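Local coordinates for protein Pcdhgb2 (Mus musculus, PDB 5SZR) that probably acts as a calcium-dependent cell-adhesion protein, represented by a piece of its ectodomain with four cadherin domains, and may help set up specific neuronal connections in the brain, at residues Y252-S257 against R262-F267. Sequence-based numbering, arbitrary orientation.
Sequences YSIIAS and RALSSF. With NAG (2-acetamido-2-deoxy-beta-D-glucopyranose), chain E.
Leu264 reaches back to the edge strand 250-257 with both branches of its fork. Leu264 CD1 lies 3.8 Å from the CG2 methyl of Ile254, the two side chains meeting at a slant, while Leu264 CD2 rests 3.6 Å from CB of Ser257. The leucine's CG is turned opposite its backbone N (chi1 -176°), which carries the fork out from the loop to the strand. Ser257 offers its methylene as an apolar surface; its OG, also 3.6 Å from Leu264 CD2, is hydrogen-bonded to the backbone N of Leu259 and weakly to Gln292 O, while Leu293 of the adjacent strand 290-299 lies against Ile254, Ser257 and Leu264, and Leu259 also packs on Leu264. Behind the leucine the loop makes a turn, in which Phe267 N bonds to Leu264 O at 3.0 Å; Arg281 hydrogen-bonds Ser266 OG and makes a cation-pi contact with Phe267. On the strand, Ile255 and Ala256 both pair with Thr294 in a classic beta bulge. Ile255 points away from the loop, its CD1 3.5 Å from C6 of an N-acetylglucosamine of a glycan carried by the protein. The loop crosses from strand 250-257 in one sheet of this cadherin domain to strand 268-270 in the other. Small and partly exposed, the contact between strand and loop rests on van der Waals packing rather than directional bonds.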
loop_
_atom_site.group_PDB
_atom_site.type_symbol
_atom_site.label_atom_id
_atom_site.label_comp_id
_atom_site.label_asym_id
_atom_site.label_seq_id
_atom_site.Cartn_x
_atom_site.Cartn_y
_atom_site.Cartn_z
ATOM N N TYR A 252 18.052 2.210 5.371
ATOM C CA TYR A 252 18.713 3.341 4.730
ATOM C C TYR A 252 20.224 3.239 4.896
ATOM O O TYR A 252 20.723 2.739 5.908
ATOM C CB TYR A 252 18.223 4.668 5.311
ATOM C CG TYR A 252 16.721 4.803 5.297
ATOM C CD1 TYR A 252 16.048 5.165 4.137
ATOM C CD2 TYR A 252 15.974 4.549 6.439
ATOM C CE1 TYR A 252 14.672 5.278 4.115
ATOM C CE2 TYR A 252 14.600 4.664 6.433
ATOM C CZ TYR A 252 13.951 5.026 5.267
ATOM O OH TYR A 252 12.578 5.143 5.263
ATOM N N SER A 253 20.947 3.729 3.889
ATOM C CA SER A 253 22.404 3.721 3.913
ATOM C C SER A 253 22.927 4.850 3.031
ATOM O O SER A 253 22.179 5.474 2.271
ATOM C CB SER A 253 22.962 2.369 3.456
ATOM O OG SER A 253 22.701 2.144 2.080
ATOM N N ILE A 254 24.231 5.103 3.140
ATOM C CA ILE A 254 24.922 6.101 2.329
ATOM C C ILE A 254 25.871 5.362 1.397
ATOM O O ILE A 254 26.737 4.608 1.857
ATOM C CB ILE A 254 25.693 7.112 3.193
ATOM C CG1 ILE A 254 24.738 7.955 4.037
ATOM C CG2 ILE A 254 26.559 8.004 2.319
ATOM C CD1 ILE A 254 25.452 8.990 4.894
ATOM N N ILE A 255 25.733 5.597 0.097
ATOM C CA ILE A 255 26.485 4.838 -0.893
ATOM C C ILE A 255 27.478 5.680 -1.687
ATOM O O ILE A 255 28.423 5.112 -2.251
ATOM C CB ILE A 255 25.534 4.100 -1.853
ATOM C CG1 ILE A 255 24.634 5.107 -2.561
ATOM C CG2 ILE A 255 24.717 3.071 -1.094
ATOM C CD1 ILE A 255 23.736 4.493 -3.594
ATOM N N ALA A 256 27.310 6.998 -1.760
ATOM C CA ALA A 256 28.224 7.808 -2.558
ATOM C C ALA A 256 28.228 9.236 -2.035
ATOM O O ALA A 256 27.301 9.669 -1.344
ATOM C CB ALA A 256 27.855 7.781 -4.046
ATOM N N SER A 257 29.284 9.964 -2.394
ATOM C CA SER A 257 29.517 11.321 -1.917
ATOM C C SER A 257 30.696 11.915 -2.669
ATOM O O SER A 257 31.636 11.202 -3.028
ATOM C CB SER A 257 29.790 11.340 -0.409
ATOM O OG SER A 257 30.539 12.478 -0.039
ATOM N N ARG A 262 37.470 7.786 2.052
ATOM C CA ARG A 262 38.000 7.377 3.347
ATOM C C ARG A 262 37.579 8.316 4.469
ATOM O O ARG A 262 37.719 7.960 5.643
ATOM C CB ARG A 262 39.526 7.289 3.286
ATOM N N ALA A 263 37.064 9.500 4.138
ATOM C CA ALA A 263 36.633 10.468 5.134
ATOM C C ALA A 263 35.124 10.666 5.158
ATOM O O ALA A 263 34.639 11.514 5.913
ATOM C CB ALA A 263 37.323 11.815 4.893
ATOM N N LEU A 264 34.370 9.911 4.357
ATOM C CA LEU A 264 32.920 10.085 4.314
ATOM C C LEU A 264 32.296 9.819 5.678
ATOM O O LEU A 264 31.460 10.596 6.155
ATOM C CB LEU A 264 32.314 9.169 3.247
ATOM C CG LEU A 264 30.811 9.231 2.937
ATOM C CD1 LEU A 264 30.015 8.249 3.793
ATOM C CD2 LEU A 264 30.269 10.648 3.091
ATOM N N SER A 265 32.693 8.719 6.322
ATOM C CA SER A 265 32.157 8.397 7.641
ATOM C C SER A 265 32.463 9.490 8.654
ATOM O O SER A 265 31.717 9.665 9.625
ATOM C CB SER A 265 32.719 7.056 8.117
ATOM O OG SER A 265 32.226 6.717 9.402
ATOM N N SER A 266 33.542 10.241 8.440
ATOM C CA SER A 266 33.915 11.313 9.350
ATOM C C SER A 266 33.028 12.545 9.216
ATOM O O SER A 266 33.121 13.444 10.059
ATOM C CB SER A 266 35.376 11.702 9.123
ATOM O OG SER A 266 35.763 12.743 10.000
ATOM N N PHE A 267 32.179 12.613 8.191
ATOM C CA PHE A 267 31.303 13.762 7.979
ATOM C C PHE A 267 29.855 13.462 8.349
ATOM O O PHE A 267 29.268 14.149 9.191
ATOM C CB PHE A 267 31.384 14.231 6.521
ATOM C CG PHE A 267 32.565 15.110 6.233
ATOM C CD1 PHE A 267 32.397 16.464 6.001
ATOM C CD2 PHE A 267 33.843 14.583 6.200
ATOM C CE1 PHE A 267 33.485 17.276 5.737
ATOM C CE2 PHE A 267 34.932 15.390 5.937
ATOM C CZ PHE A 267 34.753 16.738 5.704
HETATM C C1 NAG E . 21.326 2.773 -6.558
HETATM C C2 NAG E . 20.923 1.571 -7.396
HETATM C C3 NAG E . 21.665 0.333 -6.895
HETATM C C4 NAG E . 23.168 0.598 -6.838
HETATM C C5 NAG E . 23.460 1.905 -6.093
HETATM C C6 NAG E . 24.910 2.332 -6.143
HETATM C C7 NAG E . 18.663 1.828 -8.312
HETATM C C8 NAG E . 17.207 1.525 -8.129
HETATM N N2 NAG E . 19.484 1.361 -7.365
HETATM O O3 NAG E . 21.383 -0.781 -7.734
HETATM O O4 NAG E . 23.822 -0.473 -6.165
HETATM O O5 NAG E . 22.706 2.978 -6.669
HETATM O O6 NAG E . 25.752 1.281 -6.592
HETATM O O7 NAG E . 19.078 2.463 -9.275
#